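Local coordinates for nuclease-like protein (Chaetomium thermophilum, PDB 6GRB) that probably resolves four-way (Holliday) DNA junctions, this chain carrying the nuclease core and Gen1 C-terminal region of a GEN1-type metal-dependent endonuclease, at residues R15-K20 with F372-T377; L21-L26 with W442-I447; L153-S158 with H168-D173; F61-R66 with G164-V169; R31-A36 with L70-I75. All blocks are in the same frame, centred on the assembly; numbering follows the deposited sequence. Where two conformers were deposited one is given.

Interaction 1: R15-K20 with F372-T377; sequences RISLCK and FSTDAT
The backbone N-H of Ser17 points almost straight (172°) at Asp375 OD2, giving a short bond of 2.6 Å between Ser17 N and that oxygen. It arrives on the syn side, though 35° out of the carboxylate plane. The other oxygen, OD1, is taken by His168 NE2, which fixes the rotation of the group. Lys20 crosses Asp375 at about a right angle, its CD 3.6 Å from Asp375 CB, before its ammonium goes on to a salt bridge with Asp24. With an alanine in place of Asp375, Ser17 N and His168 NE2 would probably both lose this acceptor, leaving the weak Ser17 OG bond to Ser373 O as the polar link between the segments. Ser17 OG, swung anti to the main-chain nitrogen (chi1 157°), accepts from Lys20 N at 3.1 Å and lies 3.1 Å from Thr374 CA. Beyond it, Cys19 SG packs on Thr374 CG2 at 3.8 Å. Thr377 OG1 steadies the turn by meeting a lone pair of Thr374 O at 2.7 Å. The whole is an N-capped helix start, following edge strand 14-17, docked on the hairpin turn between strands 364-371 and 377-384 in the Gen1 C-terminal region.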
# COMPACT_ATOMS: atom_id res chain seq x y z
N ARG A 15 -1.03 7.42 -11.82
CA ARG A 15 0.32 7.02 -11.44
C ARG A 15 0.82 8.19 -10.61
O ARG A 15 0.66 9.35 -11.01
CB ARG A 15 1.19 6.82 -12.68
CG ARG A 15 1.47 5.36 -13.01
CD ARG A 15 2.52 4.77 -12.08
NE ARG A 15 2.09 3.50 -11.50
CZ ARG A 15 2.87 2.43 -11.40
NH1 ARG A 15 4.13 2.47 -11.83
NH2 ARG A 15 2.40 1.32 -10.86
N ILE A 16 1.43 7.92 -9.46
CA ILE A 16 1.88 9.01 -8.60
C ILE A 16 3.03 8.52 -7.74
O ILE A 16 3.04 7.39 -7.26
CB ILE A 16 0.72 9.55 -7.75
CG1 ILE A 16 1.16 10.79 -6.98
CG2 ILE A 16 0.18 8.47 -6.80
CD1 ILE A 16 0.07 11.32 -6.09
N SER A 17 4.02 9.39 -7.57
CA SER A 17 5.17 9.12 -6.71
C SER A 17 4.74 8.85 -5.27
O SER A 17 4.14 9.72 -4.63
CB SER A 17 6.12 10.31 -6.79
OG SER A 17 6.96 10.40 -5.67
N LEU A 18 5.06 7.67 -4.75
CA LEU A 18 4.75 7.35 -3.35
C LEU A 18 5.34 8.39 -2.40
O LEU A 18 4.72 8.75 -1.38
CB LEU A 18 5.29 5.96 -3.01
CG LEU A 18 4.87 5.32 -1.69
CD1 LEU A 18 3.37 5.51 -1.46
CD2 LEU A 18 5.23 3.84 -1.71
N CYS A 19 6.53 8.88 -2.71
CA CYS A 19 7.08 9.99 -1.94
C CYS A 19 6.15 11.21 -1.98
O CYS A 19 6.04 11.93 -0.98
CB CYS A 19 8.47 10.34 -2.46
SG CYS A 19 9.13 11.89 -1.84
N LYS A 20 5.49 11.48 -3.11
CA LYS A 20 4.61 12.65 -3.13
C LYS A 20 3.38 12.43 -2.25
O LYS A 20 2.93 13.36 -1.58
CB LYS A 20 4.17 13.00 -4.54
CG LYS A 20 3.36 14.29 -4.57
CD LYS A 20 2.93 14.71 -5.94
CE LYS A 20 1.71 15.61 -5.85
NZ LYS A 20 2.06 16.79 -5.01
N PHE A 372 11.73 14.57 -11.11
CA PHE A 372 10.46 14.03 -11.60
C PHE A 372 10.09 12.70 -10.96
O PHE A 372 8.93 12.29 -11.06
CB PHE A 372 10.49 13.84 -13.12
CG PHE A 372 11.50 12.81 -13.59
CD1 PHE A 372 11.18 11.45 -13.59
CD2 PHE A 372 12.76 13.20 -14.02
CE1 PHE A 372 12.10 10.52 -13.99
CE2 PHE A 372 13.68 12.28 -14.44
CZ PHE A 372 13.36 10.93 -14.43
N SER A 373 11.05 12.01 -10.34
CA SER A 373 10.76 10.72 -9.71
C SER A 373 9.98 10.87 -8.41
O SER A 373 9.46 9.88 -7.89
CB SER A 373 12.05 9.94 -9.43
OG SER A 373 12.68 10.39 -8.24
N THR A 374 9.93 12.07 -7.84
CA THR A 374 9.11 12.40 -6.68
C THR A 374 7.91 13.27 -7.06
O THR A 374 7.31 13.90 -6.19
CB THR A 374 9.95 13.10 -5.62
OG1 THR A 374 10.54 14.26 -6.23
CG2 THR A 374 11.04 12.18 -5.07
N ASP A 375 7.57 13.32 -8.35
CA ASP A 375 6.61 14.28 -8.91
C ASP A 375 6.91 15.69 -8.38
O ASP A 375 6.02 16.45 -7.97
CB ASP A 375 5.17 13.85 -8.64
CG ASP A 375 4.86 12.44 -9.17
OD1 ASP A 375 5.48 12.02 -10.16
OD2 ASP A 375 4.02 11.73 -8.59
N ALA A 376 8.21 16.01 -8.36
CA ALA A 376 8.74 17.32 -7.96
C ALA A 376 8.51 17.62 -6.47
O ALA A 376 8.17 18.74 -6.10
CB ALA A 376 8.17 18.43 -8.82
N THR A 377 8.70 16.62 -5.61
CA THR A 377 8.83 16.92 -4.19
C THR A 377 10.19 17.55 -3.93
O THR A 377 11.22 17.01 -4.36
CB THR A 377 8.70 15.68 -3.33
OG1 THR A 377 7.53 14.96 -3.70
CG2 THR A 377 8.59 16.08 -1.87

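Interaction 2: L21-L26 with W442-I447; sequences LAIDHL and WVPETI
This contact packs helix 18-29 of the nuclease core against the point where strand 439-444, the edge of the small antiparallel sheet in the Gen1 C-terminal region, turns into helix 445-451. Ile23 carries most of it. Its CD1 methyl fits between two partners, lying 3.6 Å from Pro444 CB and equally 3.6 Å from Ile447 CG1, and the isoleucine crosses both side chains at about a right angle. Its branches divide the work: with CG1 beside the backbone N (chi1 -65°), the longer arm runs to the proline ring, whereas CG2 comes within 3.2 Å of Thr446 OG1 as those two side chains slide past each other. One turn further along the helix, Leu26 brings CD2 up to Ile447 CG1 at 3.8 Å, so this one methylene is touched by two residues of helix 18-29. Val335 and Cys338 of helix 318-340 also pack on Ile447, and Leu339 of the same helix on Leu26, while Thr377 lies against Ile23. No hydrogen bond or salt bridge spans the two segments; the junction rests on shape and buried apolar surface, and across it the Thr446 hydroxyl meets only carbon of Ile23.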
# COMPACT_ATOMS: atom_id res chain seq x y z
N LEU A 21 2.83 11.22 -2.23
CA LEU A 21 1.70 10.95 -1.36
C LEU A 21 2.09 11.06 0.10
O LEU A 21 1.35 11.64 0.90
CB LEU A 21 1.14 9.56 -1.63
CG LEU A 21 0.39 9.33 -2.92
CD1 LEU A 21 0.21 7.82 -3.11
CD2 LEU A 21 -0.96 10.04 -2.89
N ALA A 22 3.23 10.49 0.47
CA ALA A 22 3.68 10.55 1.85
C ALA A 22 3.90 12.00 2.30
O ALA A 22 3.46 12.39 3.39
CB ALA A 22 4.96 9.73 2.03
N ILE A 23 4.58 12.80 1.48
CA ILE A 23 4.95 14.14 1.91
C ILE A 23 3.75 15.10 1.83
O ILE A 23 3.64 16.02 2.65
CB ILE A 23 6.15 14.63 1.10
CG1 ILE A 23 7.38 13.77 1.41
CG2 ILE A 23 6.46 16.09 1.39
CD1 ILE A 23 7.94 13.94 2.83
N ASP A 24 2.86 14.93 0.84
CA ASP A 24 1.63 15.72 0.80
C ASP A 24 0.83 15.49 2.06
O ASP A 24 0.37 16.44 2.72
CB ASP A 24 0.80 15.34 -0.43
CG ASP A 24 1.25 16.02 -1.72
OD1 ASP A 24 2.14 16.93 -1.69
OD2 ASP A 24 0.68 15.68 -2.79
N HIS A 25 0.66 14.22 2.43
CA HIS A 25 -0.12 13.87 3.60
C HIS A 25 0.53 14.39 4.88
O HIS A 25 -0.15 14.94 5.76
CB HIS A 25 -0.30 12.36 3.67
CG HIS A 25 -1.21 11.92 4.76
ND1 HIS A 25 -0.80 11.80 6.07
CD2 HIS A 25 -2.52 11.57 4.74
CE1 HIS A 25 -1.82 11.41 6.81
NE2 HIS A 25 -2.87 11.25 6.03
N LEU A 26 1.86 14.24 4.99
CA LEU A 26 2.59 14.79 6.12
C LEU A 26 2.40 16.30 6.22
O LEU A 26 2.27 16.85 7.32
CB LEU A 26 4.07 14.41 6.00
CG LEU A 26 5.11 14.97 6.96
CD1 LEU A 26 4.60 14.92 8.41
CD2 LEU A 26 6.46 14.23 6.80
N TRP A 442 19.44 12.12 -0.82
CA TRP A 442 18.37 13.08 -1.06
C TRP A 442 17.22 12.79 -0.10
O TRP A 442 16.65 11.69 -0.11
CB TRP A 442 17.87 13.01 -2.51
CG TRP A 442 18.81 13.54 -3.54
CD1 TRP A 442 19.53 12.82 -4.43
CD2 TRP A 442 19.10 14.92 -3.82
NE1 TRP A 442 20.27 13.65 -5.24
CE2 TRP A 442 20.01 14.95 -4.89
CE3 TRP A 442 18.66 16.13 -3.28
CZ2 TRP A 442 20.51 16.14 -5.42
CZ3 TRP A 442 19.14 17.31 -3.80
CH2 TRP A 442 20.07 17.31 -4.86
N VAL A 443 16.88 13.78 0.72
CA VAL A 443 15.79 13.64 1.70
C VAL A 443 14.77 14.74 1.46
O VAL A 443 15.16 15.89 1.19
CB VAL A 443 16.34 13.65 3.14
CG1 VAL A 443 15.21 13.51 4.14
CG2 VAL A 443 17.36 12.53 3.31
N PRO A 444 13.47 14.43 1.50
CA PRO A 444 12.44 15.47 1.26
C PRO A 444 12.57 16.64 2.22
O PRO A 444 12.69 16.45 3.44
CB PRO A 444 11.12 14.71 1.45
CG PRO A 444 11.47 13.29 1.04
CD PRO A 444 12.90 13.07 1.48
N GLU A 445 12.51 17.85 1.67
CA GLU A 445 12.76 19.07 2.44
C GLU A 445 11.84 19.19 3.66
O GLU A 445 12.26 19.67 4.71
CB GLU A 445 12.61 20.31 1.53
CG GLU A 445 12.90 21.62 2.21
CD GLU A 445 12.61 22.83 1.32
OE1 GLU A 445 11.77 22.69 0.41
OE2 GLU A 445 13.22 23.91 1.52
N THR A 446 10.58 18.76 3.54
CA THR A 446 9.74 18.97 4.71
C THR A 446 10.05 17.98 5.82
O THR A 446 9.83 18.29 7.00
CB THR A 446 8.25 18.95 4.34
OG1 THR A 446 7.89 17.70 3.75
CG2 THR A 446 7.89 20.07 3.41
N ILE A 447 10.60 16.81 5.49
CA ILE A 447 11.07 15.94 6.57
C ILE A 447 12.26 16.58 7.28
O ILE A 447 12.41 16.46 8.50
CB ILE A 447 11.39 14.53 6.04
CG1 ILE A 447 10.09 13.77 5.76
CG2 ILE A 447 12.24 13.73 7.03
CD1 ILE A 447 10.29 12.32 5.47

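Interaction 3: L153-S158 with H168-D173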
# COMPACT_ATOMS: atom_id res chain seq x y z
N LEU A 153 -4.43 1.76 -3.63
CA LEU A 153 -3.21 1.81 -4.43
C LEU A 153 -2.79 0.40 -4.81
O LEU A 153 -3.01 -0.56 -4.07
CB LEU A 153 -2.05 2.47 -3.70
CG LEU A 153 -2.33 3.63 -2.75
CD1 LEU A 153 -1.06 3.89 -1.95
CD2 LEU A 153 -2.81 4.89 -3.48
N ARG A 154 -2.15 0.30 -5.98
CA ARG A 154 -1.64 -0.96 -6.47
C ARG A 154 -0.35 -0.69 -7.25
O ARG A 154 -0.03 0.45 -7.58
CB ARG A 154 -2.68 -1.68 -7.34
CG ARG A 154 -3.13 -0.88 -8.53
CD ARG A 154 -4.25 -1.55 -9.36
NE ARG A 154 -4.51 -0.77 -10.57
CZ ARG A 154 -4.11 -1.11 -11.80
NH1 ARG A 154 -3.45 -2.25 -11.99
NH2 ARG A 154 -4.39 -0.32 -12.83
N ASP A 155 0.38 -1.77 -7.53
CA ASP A 155 1.45 -1.76 -8.52
C ASP A 155 2.57 -0.81 -8.11
O ASP A 155 2.92 0.13 -8.82
CB ASP A 155 0.89 -1.40 -9.91
CG ASP A 155 1.97 -1.40 -10.99
OD1 ASP A 155 3.07 -1.95 -10.75
OD2 ASP A 155 1.70 -0.86 -12.09
N TRP A 156 3.09 -1.02 -6.91
CA TRP A 156 4.28 -0.31 -6.46
C TRP A 156 5.47 -0.83 -7.25
O TRP A 156 5.92 -1.96 -7.06
CB TRP A 156 4.47 -0.53 -4.96
CG TRP A 156 5.54 0.25 -4.32
CD1 TRP A 156 6.10 1.43 -4.77
CD2 TRP A 156 6.18 -0.05 -3.09
NE1 TRP A 156 7.05 1.87 -3.87
CE2 TRP A 156 7.12 0.97 -2.83
CE3 TRP A 156 6.03 -1.08 -2.15
CZ2 TRP A 156 7.93 0.99 -1.70
CZ3 TRP A 156 6.83 -1.07 -1.00
CH2 TRP A 156 7.77 -0.05 -0.79
N SER A 157 6.00 -0.00 -8.15
CA SER A 157 6.95 -0.45 -9.16
C SER A 157 7.59 0.78 -9.78
O SER A 157 7.13 1.91 -9.59
CB SER A 157 6.26 -1.28 -10.25
OG SER A 157 5.33 -0.46 -10.96
N SER A 158 8.64 0.52 -10.56
CA SER A 158 9.31 1.56 -11.33
C SER A 158 8.35 2.22 -12.31
O SER A 158 7.31 1.67 -12.67
CB SER A 158 10.50 0.98 -12.11
OG SER A 158 10.03 0.08 -13.11
N HIS A 168 6.73 4.46 -7.70
CA HIS A 168 5.38 4.89 -8.04
C HIS A 168 4.36 3.82 -7.74
O HIS A 168 4.67 2.63 -7.72
CB HIS A 168 5.28 5.32 -9.52
CG HIS A 168 5.82 6.69 -9.77
ND1 HIS A 168 7.15 7.00 -9.62
CD2 HIS A 168 5.20 7.84 -10.13
CE1 HIS A 168 7.33 8.28 -9.89
NE2 HIS A 168 6.16 8.81 -10.21
N VAL A 169 3.14 4.27 -7.46
CA VAL A 169 1.96 3.43 -7.30
C VAL A 169 0.87 3.98 -8.21
O VAL A 169 0.93 5.12 -8.68
CB VAL A 169 1.43 3.38 -5.85
CG1 VAL A 169 2.48 2.81 -4.89
CG2 VAL A 169 0.98 4.78 -5.41
N THR A 170 -0.15 3.16 -8.42
CA THR A 170 -1.33 3.53 -9.19
C THR A 170 -2.50 3.77 -8.23
O THR A 170 -2.92 2.85 -7.52
CB THR A 170 -1.66 2.43 -10.21
OG1 THR A 170 -0.57 2.30 -11.14
CG2 THR A 170 -2.92 2.76 -10.97
N LEU A 171 -2.98 5.02 -8.18
CA LEU A 171 -3.99 5.44 -7.21
C LEU A 171 -5.36 5.36 -7.84
O LEU A 171 -5.58 5.86 -8.94
CB LEU A 171 -3.76 6.88 -6.72
CG LEU A 171 -4.74 7.46 -5.66
CD1 LEU A 171 -4.04 8.54 -4.85
CD2 LEU A 171 -6.04 8.05 -6.21
N HIS A 172 -6.29 4.76 -7.11
CA HIS A 172 -7.69 4.75 -7.48
C HIS A 172 -8.51 5.36 -6.35
O HIS A 172 -8.24 5.12 -5.17
CB HIS A 172 -8.18 3.35 -7.80
CG HIS A 172 -7.78 2.86 -9.15
ND1 HIS A 172 -8.51 3.13 -10.28
CD2 HIS A 172 -6.73 2.10 -9.55
CE1 HIS A 172 -7.93 2.57 -11.33
NE2 HIS A 172 -6.85 1.94 -10.91
N ASP A 173 -9.49 6.17 -6.73
CA ASP A 173 -10.30 6.93 -5.79
C ASP A 173 -11.75 6.51 -5.99
O ASP A 173 -12.33 6.77 -7.06
CB ASP A 173 -10.10 8.43 -6.02
CG ASP A 173 -10.64 9.29 -4.88
OD1 ASP A 173 -9.85 10.07 -4.32
OD2 ASP A 173 -11.84 9.22 -4.57
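Arg154 and Thr170 face each other as an antiparallel hydrogen-bonded pair: Thr170 N reaches Arg154 O at 2.8 Å and Arg154 N reaches Thr170 O at 3.1 Å. A second such pair follows toward the hairpin turn, with Ser157 N 3.0 Å from His168 O. Between them strand 151-157 carries one residue more than its partner, a beta bulge at Asp155 and Trp156, where Asp155 adopts positive phi. The bulge brings the indole round so that His168 O lies at its edge, 3.5 Å from Trp156 CD1, while Val169 CG1 comes in obliquely. On the face that holds Leu153 and Leu171, Leu153 CD2 packs on Leu171 CG at 3.9 Å. On the other face the Arg154 side chain runs alongside Thr170, with Thr170 CB over one face of the guanidinium; the His172 ring meets it at the edge, NE2 3.6 Å from Arg154 NE, the planes 32° apart. CG of Arg154 stands between the backbone N and carbonyl carbon (chi1 58°), and the extended chain beyond it ends near a DNA phosphate and the metal site, about 5 Å from the side chain of magnesium-binding Asp141, NH2 bonding to Ser12 O and Tyr7 making a cation-pi contact. In a second shell, Ser157 OG donates to Asp155 OD1 at 2.7 Å from above the carboxylate plane, and Arg15 bonds to Asp155, Thr170 and Ser157 together. The hairpin lies within the mixed sheet, strand 14-17 flanking 168-173 and strand 136-138 flanking 151-157, and helix 18-29 packs through Leu18 on Trp156 and through Leu21 on Val169 and Leu171.

Interaction 4: F61-R66 with G164-V169; sequences FYRFVR and GPPTHV
Two guanidinium groups each lay a face on Pro166, and one of them reaches Pro165 too. Over the centre of one face of Arg63 sits Pro166 CG, 3.9 Å above the plane; on Arg66 it is Pro166 CD that covers one face, 3.4 Å above the plane and offset toward the rim. Pro165 shares that second surface, its CB 3.4 Å from Arg66 NH2. The Pro166 ring thus offers CB and CG to one arginine and CG and CD to the other. Arg66 sets out anti to its main-chain nitrogen, which carries CD to 3.2 Å from Pro166 O; the bend at chi3 (-63°) then turns the flat group onto the prolines. No hydrogen bond crosses between the segments. Arg63 NH1 instead bonds to Trp156 O, and the cation also meets the indole of Trp156, on which Pro166 and Arg66 pack as well. An alanine in place of Arg66 is likely to strip Pro165 and one part of the Pro166 ring of their cover and to uncover part of Trp156. Proline against the flat of arginine is how helix 55-70, beside the mixed sheet of this nuclease fold, holds the end of the hairpin connection that leads into strand 168-173.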
# COMPACT_ATOMS: atom_id res chain seq x y z
N PHE A 61 13.19 -6.98 2.43
CA PHE A 61 14.10 -6.14 3.19
C PHE A 61 14.31 -4.78 2.50
O PHE A 61 14.18 -3.73 3.13
CB PHE A 61 15.43 -6.89 3.39
CG PHE A 61 16.51 -6.09 4.06
CD1 PHE A 61 17.38 -5.32 3.31
CD2 PHE A 61 16.65 -6.10 5.44
CE1 PHE A 61 18.37 -4.56 3.93
CE2 PHE A 61 17.63 -5.34 6.05
CZ PHE A 61 18.48 -4.58 5.30
N TYR A 62 14.63 -4.79 1.20
CA TYR A 62 14.91 -3.54 0.51
C TYR A 62 13.66 -2.65 0.41
O TYR A 62 13.75 -1.44 0.61
CB TYR A 62 15.53 -3.82 -0.87
CG TYR A 62 16.98 -4.28 -0.81
CD1 TYR A 62 17.97 -3.44 -0.31
CD2 TYR A 62 17.36 -5.53 -1.27
CE1 TYR A 62 19.29 -3.83 -0.25
CE2 TYR A 62 18.69 -5.94 -1.22
CZ TYR A 62 19.65 -5.08 -0.70
OH TYR A 62 20.98 -5.47 -0.65
N ARG A 63 12.48 -3.24 0.17
CA ARG A 63 11.24 -2.45 0.22
C ARG A 63 10.98 -1.86 1.61
O ARG A 63 10.38 -0.79 1.71
CB ARG A 63 10.04 -3.31 -0.20
CG ARG A 63 10.16 -3.93 -1.58
CD ARG A 63 9.41 -3.15 -2.63
NE ARG A 63 9.69 -3.66 -3.98
CZ ARG A 63 8.90 -3.45 -5.03
NH1 ARG A 63 7.79 -2.74 -4.87
NH2 ARG A 63 9.22 -3.94 -6.23
N PHE A 64 11.39 -2.55 2.67
CA PHE A 64 11.19 -2.02 4.02
C PHE A 64 12.10 -0.81 4.28
O PHE A 64 11.68 0.15 4.94
CB PHE A 64 11.43 -3.11 5.07
CG PHE A 64 10.35 -4.14 5.15
CD1 PHE A 64 9.31 -4.15 4.24
CD2 PHE A 64 10.34 -5.09 6.17
CE1 PHE A 64 8.29 -5.09 4.32
CE2 PHE A 64 9.30 -6.04 6.27
CZ PHE A 64 8.29 -6.05 5.34
N VAL A 65 13.33 -0.86 3.77
CA VAL A 65 14.23 0.29 3.82
C VAL A 65 13.66 1.44 3.00
O VAL A 65 13.73 2.62 3.41
CB VAL A 65 15.65 -0.09 3.33
CG1 VAL A 65 16.63 1.09 3.49
CG2 VAL A 65 16.16 -1.32 4.05
N ARG A 66 13.07 1.13 1.85
CA ARG A 66 12.43 2.18 1.06
C ARG A 66 11.28 2.82 1.84
O ARG A 66 11.13 4.05 1.83
CB ARG A 66 11.96 1.63 -0.29
CG ARG A 66 11.53 2.73 -1.26
CD ARG A 66 11.43 2.24 -2.70
NE ARG A 66 12.71 1.78 -3.24
CZ ARG A 66 13.60 2.54 -3.88
NH1 ARG A 66 13.36 3.83 -4.10
NH2 ARG A 66 14.74 2.00 -4.32
N GLY A 164 13.84 0.86 -13.18
CA GLY A 164 14.70 1.11 -12.04
C GLY A 164 14.01 0.93 -10.70
O GLY A 164 13.22 0.01 -10.50
N PRO A 165 14.33 1.82 -9.75
CA PRO A 165 13.81 1.66 -8.38
C PRO A 165 12.30 1.81 -8.33
O PRO A 165 11.70 2.57 -9.12
CB PRO A 165 14.51 2.79 -7.61
CG PRO A 165 14.94 3.76 -8.65
CD PRO A 165 15.26 2.95 -9.86
N PRO A 166 11.63 1.11 -7.41
CA PRO A 166 10.17 1.27 -7.30
C PRO A 166 9.78 2.59 -6.66
O PRO A 166 9.88 2.75 -5.44
CB PRO A 166 9.76 0.06 -6.44
CG PRO A 166 10.98 -0.23 -5.61
CD PRO A 166 12.17 0.15 -6.44
N THR A 167 9.34 3.57 -7.44
CA THR A 167 9.01 4.87 -6.89
C THR A 167 7.53 5.20 -6.93
O THR A 167 7.12 6.16 -6.25
CB THR A 167 9.77 5.98 -7.62
OG1 THR A 167 9.39 6.00 -9.00
CG2 THR A 167 11.25 5.78 -7.50
N HIS A 168 6.73 4.46 -7.70
CA HIS A 168 5.38 4.89 -8.04
C HIS A 168 4.36 3.82 -7.74
O HIS A 168 4.67 2.63 -7.72
CB HIS A 168 5.28 5.32 -9.52
CG HIS A 168 5.82 6.69 -9.77
ND1 HIS A 168 7.15 7.00 -9.62
CD2 HIS A 168 5.20 7.84 -10.13
CE1 HIS A 168 7.33 8.28 -9.89
NE2 HIS A 168 6.16 8.81 -10.21
N VAL A 169 3.14 4.27 -7.46
CA VAL A 169 1.96 3.43 -7.30
C VAL A 169 0.87 3.98 -8.21
O VAL A 169 0.93 5.12 -8.68
CB VAL A 169 1.43 3.38 -5.85
CG1 VAL A 169 2.48 2.81 -4.89
CG2 VAL A 169 0.98 4.78 -5.41

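Interaction 5: R31-A36 with L70-I75; sequences RPLRLA and LGIHPI
Ile72 touches both leucines of the preceding strand region, CG2 resting 3.8 Å from Leu35 CB and CD1 4.1 Å from Leu33 CD2, Ile72 and Leu33 running side by side in the same direction. This is the apolar centre of a beta-alpha-beta crossover, in which strands 34-37 and 73-78 lie parallel in the central sheet of the PIN-like nuclease domain and helix 55-70 is part of the connection. Further along, Ala36 CB meets Ile75 CG2 at 3.9 Å, on the face that also holds Arg34 and His73. At the other end Pro32 lies over a face of the His73 imidazole, a CH-pi contact with CB 4.1 Å from the ring centroid and 14° off its normal. The strands are stitched by alternate bonds: His73 N to Leu33 O at 2.9 Å, Leu35 N to His73 O at 3.0 Å, and Ile75 N to Leu35 O at 2.8 Å. Leu35 therefore uses both its N-H and its carbonyl on the same neighbour, while Arg34 and Ala36 turn theirs to Asp135 and to strand 136-138 beyond. Before the pairing begins, Gly71 ends the helix in a Schellman motif, its positive phi suiting glycine. There the polar edge is bridged by solvent: a water accepts from Leu33 N at 2.8 Å and donates weakly to Gly71 O.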
# COMPACT_ATOMS: atom_id res chain seq x y z
N ARG A 31 1.43 14.68 10.19
CA ARG A 31 1.86 13.40 10.73
C ARG A 31 2.02 12.45 9.56
O ARG A 31 1.40 12.65 8.51
CB ARG A 31 0.85 12.84 11.77
CG ARG A 31 -0.31 12.18 11.14
CD ARG A 31 -1.22 11.51 12.12
NE ARG A 31 -2.44 11.21 11.39
CZ ARG A 31 -3.56 10.75 11.92
NH1 ARG A 31 -4.60 10.53 11.11
NH2 ARG A 31 -3.67 10.49 13.23
N PRO A 32 2.86 11.41 9.69
CA PRO A 32 3.16 10.55 8.54
C PRO A 32 1.95 9.76 8.05
O PRO A 32 0.97 9.54 8.77
CB PRO A 32 4.25 9.62 9.08
CG PRO A 32 4.85 10.39 10.21
CD PRO A 32 3.73 11.11 10.84
N LEU A 33 2.01 9.39 6.77
CA LEU A 33 0.99 8.57 6.14
C LEU A 33 0.98 7.18 6.76
O LEU A 33 2.03 6.57 6.93
CB LEU A 33 1.28 8.45 4.64
CG LEU A 33 0.49 7.53 3.73
CD1 LEU A 33 -0.86 8.12 3.49
CD2 LEU A 33 1.20 7.42 2.41
N ARG A 34 -0.21 6.68 7.06
CA ARG A 34 -0.41 5.31 7.52
C ARG A 34 -0.98 4.46 6.40
O ARG A 34 -2.04 4.77 5.86
CB ARG A 34 -1.35 5.28 8.70
CG ARG A 34 -0.78 5.92 9.88
CD ARG A 34 -1.90 6.44 10.70
NE ARG A 34 -1.36 7.06 11.89
CZ ARG A 34 -2.12 7.56 12.86
NH1 ARG A 34 -3.45 7.52 12.73
NH2 ARG A 34 -1.55 8.12 13.92
N LEU A 35 -0.31 3.35 6.11
CA LEU A 35 -0.64 2.52 4.96
C LEU A 35 -0.94 1.09 5.40
O LEU A 35 -0.12 0.46 6.08
CB LEU A 35 0.53 2.52 3.95
CG LEU A 35 0.24 2.19 2.49
CD1 LEU A 35 -0.99 3.00 2.07
CD2 LEU A 35 1.47 2.52 1.60
N ALA A 36 -2.09 0.57 5.02
CA ALA A 36 -2.31 -0.86 5.16
C ALA A 36 -1.79 -1.54 3.90
O ALA A 36 -2.11 -1.12 2.79
CB ALA A 36 -3.79 -1.17 5.39
N LEU A 70 10.71 6.87 2.92
CA LEU A 70 9.49 7.62 2.64
C LEU A 70 8.83 8.15 3.91
O LEU A 70 7.97 9.02 3.82
CB LEU A 70 8.52 6.75 1.83
CG LEU A 70 9.03 6.16 0.50
CD1 LEU A 70 8.14 5.07 0.00
CD2 LEU A 70 9.16 7.24 -0.55
N GLY A 71 9.23 7.66 5.08
CA GLY A 71 8.54 8.02 6.31
C GLY A 71 7.10 7.53 6.40
O GLY A 71 6.23 8.26 6.87
N ILE A 72 6.83 6.31 5.95
CA ILE A 72 5.48 5.76 5.93
C ILE A 72 5.34 4.84 7.12
O ILE A 72 6.24 4.05 7.40
CB ILE A 72 5.21 5.03 4.60
CG1 ILE A 72 5.18 6.03 3.43
CG2 ILE A 72 3.94 4.15 4.68
CD1 ILE A 72 4.80 5.41 2.12
N HIS A 73 4.22 4.95 7.86
CA HIS A 73 3.89 4.04 8.95
C HIS A 73 3.06 2.88 8.38
O HIS A 73 1.85 3.05 8.14
CB HIS A 73 3.09 4.72 10.06
CG HIS A 73 3.88 5.67 10.91
ND1 HIS A 73 3.29 6.67 11.66
CD2 HIS A 73 5.21 5.77 11.13
CE1 HIS A 73 4.22 7.34 12.31
NE2 HIS A 73 5.39 6.81 12.01
N PRO A 74 3.66 1.71 8.14
CA PRO A 74 2.95 0.62 7.47
C PRO A 74 2.38 -0.39 8.44
O PRO A 74 3.03 -0.81 9.40
CB PRO A 74 4.06 -0.03 6.64
CG PRO A 74 5.26 0.11 7.53
CD PRO A 74 5.10 1.41 8.31
N ILE A 75 1.16 -0.84 8.16
CA ILE A 75 0.61 -2.02 8.82
C ILE A 75 0.41 -3.10 7.76
O ILE A 75 -0.33 -2.91 6.78
CB ILE A 75 -0.67 -1.72 9.63
CG1 ILE A 75 -1.18 -2.98 10.33
CG2 ILE A 75 -1.76 -1.13 8.77
CD1 ILE A 75 -2.05 -2.70 11.55
O HOH W 1 4.18 10.63 5.42

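Overall arrangement
From the N terminus, helix 18-29 serves both interaction 1 and interaction 2, whose long loops close only in the Gen1 C-terminal region; because their segments alternate along the chain, the two cross. Everything else is nested within both. Interaction 5 closes first, pairing neighbouring parallel strands of the mixed sheet. Interaction 4 opens on helix 55-70 before interaction 5 has closed, so these two cross, and it ends on the same strand, 168-173, as the short hairpin of interaction 3. That strand lies beside strand 14-17, which brings interactions 1, 3 and 4 together. Sheet, flanking helices and C-terminal region are thereby tied into one body.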